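Local atomic coordinates of DNA alpha-glucosyltransferase (Enterobacteria phage T4, PDB entry 1Y6F), a protein that belongs to the GT-B clan of glycosyltransferases and, in this model, holds uridine-5'-diphosphate-glucose between two domains that each carry a parallel beta sheet. Residues C[141-146]-C[175-180]; C[253-258]-C[272-277]; C[306-311]-C[385-390]. One frame throughout, in Å; residues are numbered along the deposited sequence.

Interaction 1 of 3, residues C[141-146]-C[175-180]; sequences FSHSDN and YNFQPP. With UPG (uridine-5'-diphosphate-glucose), chain E.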
# COMPACT_ATOMS: atom_id res chain seq x y z
N PHE C 141 -4.84 -11.42 -11.13
CA PHE C 141 -5.11 -9.98 -11.07
C PHE C 141 -3.79 -9.25 -11.14
O PHE C 141 -2.76 -9.82 -10.81
CB PHE C 141 -5.79 -9.58 -9.75
CG PHE C 141 -7.18 -10.13 -9.56
CD1 PHE C 141 -7.40 -11.29 -8.85
CD2 PHE C 141 -8.28 -9.44 -10.06
CE1 PHE C 141 -8.69 -11.77 -8.63
CE2 PHE C 141 -9.57 -9.90 -9.85
CZ PHE C 141 -9.78 -11.08 -9.13
N SER C 142 -3.82 -7.98 -11.55
CA SER C 142 -2.62 -7.12 -11.59
C SER C 142 -3.11 -5.68 -11.46
O SER C 142 -4.31 -5.42 -11.60
CB SER C 142 -1.86 -7.27 -12.91
OG SER C 142 -2.56 -6.64 -13.97
N HIS C 143 -2.20 -4.75 -11.18
CA HIS C 143 -2.57 -3.35 -11.04
C HIS C 143 -2.81 -2.64 -12.38
O HIS C 143 -3.43 -1.58 -12.41
CB HIS C 143 -1.49 -2.57 -10.28
CG HIS C 143 -1.50 -2.81 -8.81
ND1 HIS C 143 -2.55 -2.46 -7.99
CD2 HIS C 143 -0.59 -3.42 -8.00
CE1 HIS C 143 -2.30 -2.84 -6.76
NE2 HIS C 143 -1.11 -3.43 -6.74
N SER C 144 -2.31 -3.21 -13.47
CA SER C 144 -2.46 -2.54 -14.76
C SER C 144 -2.35 -3.43 -15.99
O SER C 144 -1.43 -4.23 -16.10
CB SER C 144 -1.43 -1.42 -14.88
OG SER C 144 -1.44 -0.86 -16.18
N ASP C 145 -3.27 -3.26 -16.93
CA ASP C 145 -3.24 -4.05 -18.16
C ASP C 145 -1.97 -3.72 -18.95
O ASP C 145 -1.49 -4.54 -19.74
CB ASP C 145 -4.47 -3.78 -19.01
CG ASP C 145 -5.76 -4.21 -18.33
OD1 ASP C 145 -5.83 -5.36 -17.85
OD2 ASP C 145 -6.71 -3.39 -18.28
N ASN C 146 -1.43 -2.52 -18.72
CA ASN C 146 -0.22 -2.07 -19.41
C ASN C 146 1.01 -2.06 -18.51
O ASN C 146 2.04 -1.48 -18.85
CB ASN C 146 -0.45 -0.68 -20.03
CG ASN C 146 -1.43 -0.74 -21.21
OD1 ASN C 146 -1.11 -1.31 -22.25
ND2 ASN C 146 -2.62 -0.17 -21.03
N TYR C 175 -7.12 -9.94 -14.88
CA TYR C 175 -8.07 -8.90 -14.52
C TYR C 175 -7.38 -7.84 -13.69
O TYR C 175 -6.39 -8.11 -13.03
CB TYR C 175 -9.23 -9.47 -13.72
CG TYR C 175 -10.03 -10.53 -14.44
CD1 TYR C 175 -11.04 -10.19 -15.34
CD2 TYR C 175 -9.80 -11.89 -14.18
CE1 TYR C 175 -11.81 -11.17 -15.96
CE2 TYR C 175 -10.55 -12.87 -14.80
CZ TYR C 175 -11.56 -12.51 -15.68
OH TYR C 175 -12.32 -13.49 -16.26
N ASN C 176 -7.92 -6.64 -13.75
CA ASN C 176 -7.39 -5.51 -13.01
C ASN C 176 -8.08 -5.44 -11.65
O ASN C 176 -9.25 -5.81 -11.51
CB ASN C 176 -7.64 -4.22 -13.79
CG ASN C 176 -7.34 -2.97 -12.98
OD1 ASN C 176 -8.24 -2.38 -12.37
ND2 ASN C 176 -6.08 -2.57 -12.98
N PHE C 177 -7.35 -5.00 -10.63
CA PHE C 177 -7.97 -4.88 -9.32
C PHE C 177 -7.42 -3.63 -8.66
O PHE C 177 -6.49 -3.02 -9.16
CB PHE C 177 -7.66 -6.10 -8.45
CG PHE C 177 -6.27 -6.09 -7.86
CD1 PHE C 177 -6.07 -5.72 -6.53
CD2 PHE C 177 -5.17 -6.45 -8.63
CE1 PHE C 177 -4.79 -5.71 -5.97
CE2 PHE C 177 -3.87 -6.44 -8.09
CZ PHE C 177 -3.68 -6.07 -6.76
N GLN C 178 -8.03 -3.27 -7.53
CA GLN C 178 -7.59 -2.12 -6.76
C GLN C 178 -7.37 -2.63 -5.34
O GLN C 178 -8.13 -3.45 -4.84
CB GLN C 178 -8.67 -1.05 -6.72
CG GLN C 178 -8.99 -0.40 -8.03
CD GLN C 178 -10.08 0.60 -7.87
OE1 GLN C 178 -9.92 1.61 -7.16
NE2 GLN C 178 -11.22 0.34 -8.50
N PRO C 179 -6.31 -2.18 -4.68
CA PRO C 179 -6.08 -2.64 -3.31
C PRO C 179 -7.02 -1.85 -2.42
O PRO C 179 -6.74 -0.71 -2.07
CB PRO C 179 -4.61 -2.31 -3.09
CG PRO C 179 -4.42 -1.07 -3.95
CD PRO C 179 -5.16 -1.41 -5.20
N PRO C 180 -8.15 -2.45 -2.02
CA PRO C 180 -9.15 -1.79 -1.18
C PRO C 180 -8.85 -1.75 0.30
O PRO C 180 -7.99 -2.46 0.80
CB PRO C 180 -10.42 -2.58 -1.46
CG PRO C 180 -9.95 -3.87 -2.21
CD PRO C 180 -8.45 -3.88 -2.11
N1 UPG E . 3.15 0.96 6.68
C2 UPG E . 3.29 0.79 8.04
N3 UPG E . 4.56 0.97 8.52
C4 UPG E . 5.68 1.31 7.79
C5 UPG E . 5.44 1.50 6.40
C6 UPG E . 4.22 1.33 5.90
O2 UPG E . 2.35 0.50 8.77
O4 UPG E . 6.77 1.37 8.35
C1C UPG E . 1.83 0.70 6.10
C2C UPG E . 1.17 1.88 5.39
O2C UPG E . 0.43 2.64 6.31
C3C UPG E . 0.26 1.14 4.40
C4C UPG E . 1.13 -0.04 3.98
O4C UPG E . 2.00 -0.29 5.11
O3C UPG E . -0.90 0.66 5.07
C5C UPG E . 1.97 0.19 2.75
O5C UPG E . 1.16 0.05 1.59
PA UPG E . 1.29 1.01 0.34
O1A UPG E . 0.45 0.42 -0.72
O2A UPG E . 1.02 2.40 0.79
O3A UPG E . 2.87 0.92 -0.07
PB UPG E . 3.77 -0.35 -0.58
O1B UPG E . 4.61 0.13 -1.69
O2B UPG E . 4.41 -0.91 0.63
O3B UPG E . 2.68 -1.37 -1.14
C1' UPG E . 2.83 -2.27 -2.30
C2' UPG E . 2.93 -1.57 -3.66
C3' UPG E . 1.70 -0.67 -3.81
C4' UPG E . 0.42 -1.52 -3.73
C5' UPG E . 0.41 -2.42 -2.47
C6' UPG E . -0.69 -3.46 -2.49
O2' UPG E . 4.13 -0.83 -3.75
O3' UPG E . 1.75 0.04 -5.04
O4' UPG E . -0.71 -0.66 -3.69
O5' UPG E . 1.67 -3.14 -2.32
O6' UPG E . -1.22 -3.64 -3.80
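Phe177 puts its CZ over one face of the His143 imidazole, 3.4 Å above the plane and away from the ring centre. The two rings are 33° apart and cross obliquely, with centroids 4.6 Å apart. CG of Phe177 sits between its backbone N and carbonyl carbon (chi1 78°), and this swings the ring across to His143 and to Phe141, whose CB lies 3.4 Å from Phe177 CD2. Pro179 CD meets the edge of the imidazole, 3.6 Å from His143 CE1. His143 NE2 gives a weak hydrogen bond to O6' of uridine-5'-diphosphate-glucose (2.9 Å), and its ND1 is bonded to Ser307, so both ring nitrogens are engaged. In the first Rossmann-like domain of a GT-B fold, strand 175-176 is the edge strand and runs parallel to its neighbour 139-142. The loops after them carry His143 and Pro179 to the ligand. Ser142 N bonds to Tyr175 O (3.0 Å), and Phe177 N to Ser142 O (3.2 Å). On the face with Phe141, Tyr175 CB touches Phe141 CD2 at 3.8 Å. Tyr115 stacks on Phe141 and meets Phe177 edge-to-face. On the other face, Asn176 OD1 binds Arg306 and Ser142 OG pairs with Asn150.

Interaction 2 of 3, residues C[253-258]-C[272-277]; sequences YEYYGN and AQILDC. With UPG (uridine-5'-diphosphate-glucose), chain E.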
# COMPACT_ATOMS: atom_id res chain seq x y z
N TYR C 253 18.97 16.21 7.69
CA TYR C 253 17.92 15.41 8.31
C TYR C 253 18.19 15.11 9.78
O TYR C 253 19.23 15.45 10.32
CB TYR C 253 17.69 14.12 7.51
CG TYR C 253 18.72 13.02 7.70
CD1 TYR C 253 18.86 12.38 8.93
CD2 TYR C 253 19.53 12.61 6.64
CE1 TYR C 253 19.78 11.36 9.10
CE2 TYR C 253 20.46 11.58 6.80
CZ TYR C 253 20.58 10.96 8.05
OH TYR C 253 21.50 9.95 8.25
N GLU C 254 17.23 14.46 10.42
CA GLU C 254 17.35 14.12 11.83
C GLU C 254 16.65 12.78 12.02
O GLU C 254 15.48 12.74 12.37
CB GLU C 254 16.67 15.18 12.67
CG GLU C 254 17.19 15.32 14.08
CD GLU C 254 18.40 16.23 14.16
OE1 GLU C 254 18.87 16.51 15.28
OE2 GLU C 254 18.89 16.66 13.09
N TYR C 255 17.36 11.68 11.77
CA TYR C 255 16.78 10.34 11.91
C TYR C 255 16.37 10.02 13.36
O TYR C 255 17.00 10.49 14.30
CB TYR C 255 17.79 9.30 11.42
CG TYR C 255 17.15 8.09 10.80
CD1 TYR C 255 16.86 8.05 9.43
CD2 TYR C 255 16.83 6.97 11.57
CE1 TYR C 255 16.26 6.94 8.85
CE2 TYR C 255 16.24 5.85 11.00
CZ TYR C 255 15.96 5.84 9.64
OH TYR C 255 15.38 4.72 9.09
N TYR C 256 15.31 9.23 13.52
CA TYR C 256 14.80 8.83 14.84
C TYR C 256 14.27 7.39 14.81
O TYR C 256 13.46 7.03 13.96
CB TYR C 256 13.64 9.73 15.30
CG TYR C 256 14.02 11.13 15.71
CD1 TYR C 256 14.42 12.07 14.76
CD2 TYR C 256 13.98 11.52 17.04
CE1 TYR C 256 14.77 13.37 15.13
CE2 TYR C 256 14.33 12.82 17.43
CZ TYR C 256 14.72 13.74 16.46
OH TYR C 256 15.06 15.01 16.84
N GLY C 257 14.74 6.56 15.74
CA GLY C 257 14.28 5.18 15.80
C GLY C 257 12.86 5.23 16.33
O GLY C 257 12.52 6.20 17.01
N ASN C 258 12.05 4.21 16.06
CA ASN C 258 10.66 4.23 16.53
C ASN C 258 10.49 4.23 18.05
O ASN C 258 9.39 4.43 18.56
CB ASN C 258 9.88 3.05 15.93
CG ASN C 258 8.37 3.27 15.98
OD1 ASN C 258 7.59 2.37 15.68
ND2 ASN C 258 7.96 4.48 16.35
N ALA C 272 14.36 18.01 8.22
CA ALA C 272 13.33 16.99 8.08
C ALA C 272 13.51 15.96 9.20
O ALA C 272 14.58 15.38 9.32
CB ALA C 272 13.45 16.31 6.70
N GLN C 273 12.49 15.76 10.02
CA GLN C 273 12.56 14.77 11.11
C GLN C 273 12.14 13.40 10.54
O GLN C 273 10.95 13.14 10.38
CB GLN C 273 11.59 15.14 12.24
CG GLN C 273 11.68 16.56 12.77
CD GLN C 273 12.90 16.81 13.64
OE1 GLN C 273 13.95 17.22 13.15
NE2 GLN C 273 12.76 16.54 14.94
N ILE C 274 13.11 12.52 10.26
CA ILE C 274 12.84 11.20 9.69
C ILE C 274 12.58 10.08 10.70
O ILE C 274 13.41 9.82 11.57
CB ILE C 274 14.02 10.75 8.80
CG1 ILE C 274 14.37 11.85 7.81
CG2 ILE C 274 13.66 9.49 8.04
CD1 ILE C 274 13.20 12.29 6.97
N LEU C 275 11.43 9.41 10.59
CA LEU C 275 11.09 8.28 11.48
C LEU C 275 11.39 6.97 10.73
O LEU C 275 10.97 6.79 9.59
CB LEU C 275 9.61 8.33 11.90
CG LEU C 275 9.09 7.24 12.85
CD1 LEU C 275 9.96 7.12 14.10
CD2 LEU C 275 7.66 7.57 13.25
N ASP C 276 12.12 6.09 11.40
CA ASP C 276 12.56 4.80 10.85
C ASP C 276 11.51 4.00 10.10
O ASP C 276 11.55 3.89 8.87
CB ASP C 276 13.12 3.93 11.98
CG ASP C 276 13.80 2.67 11.47
OD1 ASP C 276 14.18 1.82 12.30
OD2 ASP C 276 13.95 2.53 10.23
N CYS C 277 10.60 3.40 10.86
CA CYS C 277 9.51 2.59 10.33
C CYS C 277 8.40 2.82 11.34
O CYS C 277 8.65 3.28 12.44
CB CYS C 277 9.89 1.10 10.30
SG CYS C 277 9.56 0.18 11.82
N1 UPG E . 3.15 0.96 6.68
C2 UPG E . 3.29 0.79 8.04
N3 UPG E . 4.56 0.97 8.52
C4 UPG E . 5.68 1.31 7.79
C5 UPG E . 5.44 1.50 6.40
C6 UPG E . 4.22 1.33 5.90
O2 UPG E . 2.35 0.50 8.77
O4 UPG E . 6.77 1.37 8.35
C1C UPG E . 1.83 0.70 6.10
C2C UPG E . 1.17 1.88 5.39
O2C UPG E . 0.43 2.64 6.31
C3C UPG E . 0.26 1.14 4.40
C4C UPG E . 1.13 -0.04 3.98
O4C UPG E . 2.00 -0.29 5.11
O3C UPG E . -0.90 0.66 5.07
C5C UPG E . 1.97 0.19 2.75
O5C UPG E . 1.16 0.05 1.59
PA UPG E . 1.29 1.01 0.34
O1A UPG E . 0.45 0.42 -0.72
O2A UPG E . 1.02 2.40 0.79
O3A UPG E . 2.87 0.92 -0.07
PB UPG E . 3.77 -0.35 -0.58
O1B UPG E . 4.61 0.13 -1.69
O2B UPG E . 4.41 -0.91 0.63
O3B UPG E . 2.68 -1.37 -1.14
C1' UPG E . 2.83 -2.27 -2.30
C2' UPG E . 2.93 -1.57 -3.66
C3' UPG E . 1.70 -0.67 -3.81
C4' UPG E . 0.42 -1.52 -3.73
C5' UPG E . 0.41 -2.42 -2.47
C6' UPG E . -0.69 -3.46 -2.49
O2' UPG E . 4.13 -0.83 -3.75
O3' UPG E . 1.75 0.04 -5.04
O4' UPG E . -0.71 -0.66 -3.69
O5' UPG E . 1.67 -3.14 -2.32
O6' UPG E . -1.22 -3.64 -3.80
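Tyr255 leans across both Ile274 and Asp276. Ile274 lies against one face of the ring: its O sits over that face, off the centre, and CG2 comes to 3.7 Å from Tyr255 CE1. The ring and the Asp276 carboxylate are 52° apart, and OD2 lies in the ring plane at the edge, 2.9 Å from Tyr255 OH. The hydroxyl can reach either OD2 or Leu237 O, so its proton is not assigned. Asp276 CG is anti to its backbone N (chi1 -171°), which sends the carboxylate back toward Tyr255. Arg239 makes a cation-pi contact with the Tyr255 ring. Tyr253 turns its ring end away; of its side chain, CB makes the contact, with Ala272 O and Ile274 CG1. Tyr256 lies on the opposite face of the sheet, its ring beside the Gln273 side chain. Farther along, Leu275 CD1 approaches Tyr256 O and Asn258 CA. Asn258 ND2 is buried by the contact with no partner in the model.

Strands 253-256 and 272-275 run 24° from parallel at the edge of the second Rossmann-like sheet. Just beyond, Cys277 CA comes within 3.6 Å of O4 on the uracil of uridine-5'-diphosphate-glucose. The earlier backbone bonds are all weak, among them Tyr256 N to Ile274 O (2.8 Å). Asp276 N to Tyr256 O (3.0 Å) is the straightest, so the pairing is firmest at the end nearer the ligand.

Interaction 3 of 3, residues C[306-311]-C[385-390]; sequences RSLEYT and YQHQDS. With UPG (uridine-5'-diphosphate-glucose), chain E.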
# COMPACT_ATOMS: atom_id res chain seq x y z
N ARG C 306 -6.25 2.15 -12.00
CA ARG C 306 -7.21 2.63 -11.00
C ARG C 306 -6.64 2.52 -9.58
O ARG C 306 -7.25 3.01 -8.62
CB ARG C 306 -8.50 1.81 -11.05
CG ARG C 306 -9.23 1.84 -12.39
CD ARG C 306 -10.57 1.07 -12.32
NE ARG C 306 -10.39 -0.35 -12.02
CZ ARG C 306 -11.35 -1.14 -11.56
NH1 ARG C 306 -11.10 -2.42 -11.31
NH2 ARG C 306 -12.57 -0.65 -11.33
N SER C 307 -5.47 1.91 -9.44
CA SER C 307 -4.89 1.69 -8.13
C SER C 307 -4.19 2.79 -7.38
O SER C 307 -3.08 3.23 -7.72
CB SER C 307 -3.97 0.47 -8.16
OG SER C 307 -4.70 -0.74 -8.14
N LEU C 308 -4.86 3.22 -6.32
CA LEU C 308 -4.29 4.21 -5.43
C LEU C 308 -3.59 3.26 -4.42
O LEU C 308 -3.85 2.05 -4.43
CB LEU C 308 -5.43 5.00 -4.79
CG LEU C 308 -5.27 6.51 -4.65
CD1 LEU C 308 -4.60 7.09 -5.88
CD2 LEU C 308 -6.64 7.14 -4.41
N GLU C 309 -2.70 3.78 -3.59
CA GLU C 309 -1.99 2.96 -2.60
C GLU C 309 -2.59 3.12 -1.21
O GLU C 309 -3.27 4.11 -0.94
CB GLU C 309 -0.51 3.35 -2.56
CG GLU C 309 0.30 2.74 -3.69
CD GLU C 309 1.59 3.50 -3.97
OE1 GLU C 309 1.56 4.42 -4.82
OE2 GLU C 309 2.62 3.19 -3.35
N TYR C 310 -2.34 2.17 -0.31
CA TYR C 310 -2.89 2.29 1.04
C TYR C 310 -2.49 3.59 1.73
O TYR C 310 -3.30 4.17 2.47
CB TYR C 310 -2.50 1.09 1.91
CG TYR C 310 -3.28 -0.13 1.53
CD1 TYR C 310 -2.70 -1.18 0.83
CD2 TYR C 310 -4.64 -0.19 1.81
CE1 TYR C 310 -3.45 -2.27 0.40
CE2 TYR C 310 -5.40 -1.27 1.39
CZ TYR C 310 -4.81 -2.30 0.69
OH TYR C 310 -5.59 -3.35 0.29
N THR C 311 -1.26 4.04 1.51
CA THR C 311 -0.82 5.29 2.12
C THR C 311 -1.69 6.44 1.59
O THR C 311 -1.94 7.40 2.32
CB THR C 311 0.69 5.59 1.87
OG1 THR C 311 1.09 5.10 0.59
CG2 THR C 311 1.55 4.94 2.95
N TYR C 385 -13.53 7.40 -0.73
CA TYR C 385 -14.46 6.35 -0.35
C TYR C 385 -15.07 5.78 -1.63
O TYR C 385 -15.04 4.58 -1.89
CB TYR C 385 -15.59 6.90 0.50
CG TYR C 385 -16.71 5.90 0.70
CD1 TYR C 385 -16.62 4.91 1.67
CD2 TYR C 385 -17.85 5.94 -0.11
CE1 TYR C 385 -17.63 3.97 1.83
CE2 TYR C 385 -18.86 5.00 0.05
CZ TYR C 385 -18.75 4.03 1.02
OH TYR C 385 -19.74 3.10 1.19
N GLN C 386 -15.62 6.67 -2.44
CA GLN C 386 -16.24 6.25 -3.69
C GLN C 386 -15.29 5.43 -4.55
O GLN C 386 -15.66 4.40 -5.09
CB GLN C 386 -16.71 7.48 -4.48
CG GLN C 386 -18.15 7.42 -4.95
CD GLN C 386 -19.14 7.79 -3.86
OE1 GLN C 386 -19.17 8.94 -3.40
NE2 GLN C 386 -19.95 6.82 -3.43
N HIS C 387 -14.06 5.90 -4.65
CA HIS C 387 -13.08 5.27 -5.51
C HIS C 387 -12.41 3.98 -5.08
O HIS C 387 -12.06 3.16 -5.94
CB HIS C 387 -12.00 6.30 -5.84
CG HIS C 387 -10.96 5.81 -6.80
ND1 HIS C 387 -9.83 5.14 -6.40
CD2 HIS C 387 -10.88 5.91 -8.15
CE1 HIS C 387 -9.09 4.85 -7.45
NE2 HIS C 387 -9.70 5.31 -8.53
N GLN C 388 -12.23 3.75 -3.79
CA GLN C 388 -11.53 2.53 -3.44
C GLN C 388 -11.88 1.81 -2.15
O GLN C 388 -11.09 1.00 -1.68
CB GLN C 388 -10.02 2.82 -3.48
CG GLN C 388 -9.15 1.61 -3.66
CD GLN C 388 -7.81 1.98 -4.26
OE1 GLN C 388 -7.74 2.72 -5.24
NE2 GLN C 388 -6.73 1.45 -3.68
N ASP C 389 -13.05 2.07 -1.57
CA ASP C 389 -13.42 1.37 -0.33
C ASP C 389 -13.64 -0.13 -0.61
O ASP C 389 -13.92 -0.53 -1.73
CB ASP C 389 -14.69 1.95 0.29
CG ASP C 389 -14.99 1.34 1.66
OD1 ASP C 389 -14.25 1.61 2.63
OD2 ASP C 389 -15.98 0.59 1.78
N SER C 390 -13.49 -0.93 0.43
CA SER C 390 -13.68 -2.37 0.34
C SER C 390 -15.06 -2.72 -0.17
O SER C 390 -15.21 -3.51 -1.10
CB SER C 390 -13.51 -3.01 1.72
OG SER C 390 -12.27 -2.63 2.28
N1 UPG E . 3.15 0.96 6.68
C2 UPG E . 3.29 0.79 8.04
N3 UPG E . 4.56 0.97 8.52
C4 UPG E . 5.68 1.31 7.79
C5 UPG E . 5.44 1.50 6.40
C6 UPG E . 4.22 1.33 5.90
O2 UPG E . 2.35 0.50 8.77
O4 UPG E . 6.77 1.37 8.35
C1C UPG E . 1.83 0.70 6.10
C2C UPG E . 1.17 1.88 5.39
O2C UPG E . 0.43 2.64 6.31
C3C UPG E . 0.26 1.14 4.40
C4C UPG E . 1.13 -0.04 3.98
O4C UPG E . 2.00 -0.29 5.11
O3C UPG E . -0.90 0.66 5.07
C5C UPG E . 1.97 0.19 2.75
O5C UPG E . 1.16 0.05 1.59
PA UPG E . 1.29 1.01 0.34
O1A UPG E . 0.45 0.42 -0.72
O2A UPG E . 1.02 2.40 0.79
O3A UPG E . 2.87 0.92 -0.07
PB UPG E . 3.77 -0.35 -0.58
O1B UPG E . 4.61 0.13 -1.69
O2B UPG E . 4.41 -0.91 0.63
O3B UPG E . 2.68 -1.37 -1.14
C1' UPG E . 2.83 -2.27 -2.30
C2' UPG E . 2.93 -1.57 -3.66
C3' UPG E . 1.70 -0.67 -3.81
C4' UPG E . 0.42 -1.52 -3.73
C5' UPG E . 0.41 -2.42 -2.47
C6' UPG E . -0.69 -3.46 -2.49
O2' UPG E . 4.13 -0.83 -3.75
O3' UPG E . 1.75 0.04 -5.04
O4' UPG E . -0.71 -0.66 -3.69
O5' UPG E . 1.67 -3.14 -2.32
O6' UPG E . -1.22 -3.64 -3.80
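The Gln388 amide meets the backbone of Leu308 with its edge, using both of its polar atoms. Leu308 N binds Gln388 OE1 at 3.1 Å, in the carbonyl plane and on a lone pair. Gln388 NE2 answers with a nearly straight bond to Leu308 O (3.0 Å, 170°). Leu308 O lies in the amide plane, yet NE2 stands above the plane of the Leu308 carbonyl. The side chain reaches this far because CG is anti to the backbone N (chi1 -157°) and the chain is extended beyond it. NE2 also donates to Pro179 O, so three bonds fix the rotation of the amide and which way round it lies. The bond from Leu308 N also brings Leu308 CB to 3.3 Å from Gln388 OE1. Beside it, Leu308 CD2 lies oblique to the His387 imidazole, 4.3 Å from ND1. His387 NE2 bonds to Lys333 O, while ND1 is buried without a partner.

Past Leu308 the chain enters helix 310-317, with Glu309 at the N-cap position. Thr311 binds O2A of uridine-5'-diphosphate-glucose through its N (2.9 Å) and OG1 (2.7 Å), and Tyr310 N makes a weak bond to O1A. Both oxygens belong to the PA phosphate, next to the ribose, which the helix N-terminus would probably favour electrostatically. Glu309 brings its CG to 3.3 Å from O3' of the glucose and pairs with Lys212.

Leu313 of helix 310-317 touches both Leu308 and Gln388. Asp389 is the N-cap of helix 390-402, which follows helix 370-388 and packs along strand 175-176 and the loop after it.

The three contacts follow one another along the chain. Interaction 1 joins the last two strands of the first parallel sheet, and interaction 2 joins an edge strand of the second to its neighbour. Their centres are about 33 Å apart, on opposite sides of the chain's centre. Interaction 3 lies about 12 Å from interaction 1 and about 28 Å from interaction 2, centre to centre. It touches interaction 1 directly, where Tyr310 OH meets Pro180 O. All three approach uridine-5'-diphosphate-glucose at different places: interaction 1 at the glucose, interaction 2 at the uracil and interaction 3 at the PA phosphate, the ribose and the glucose. The ligand thus spans the cleft of the GT-B fold.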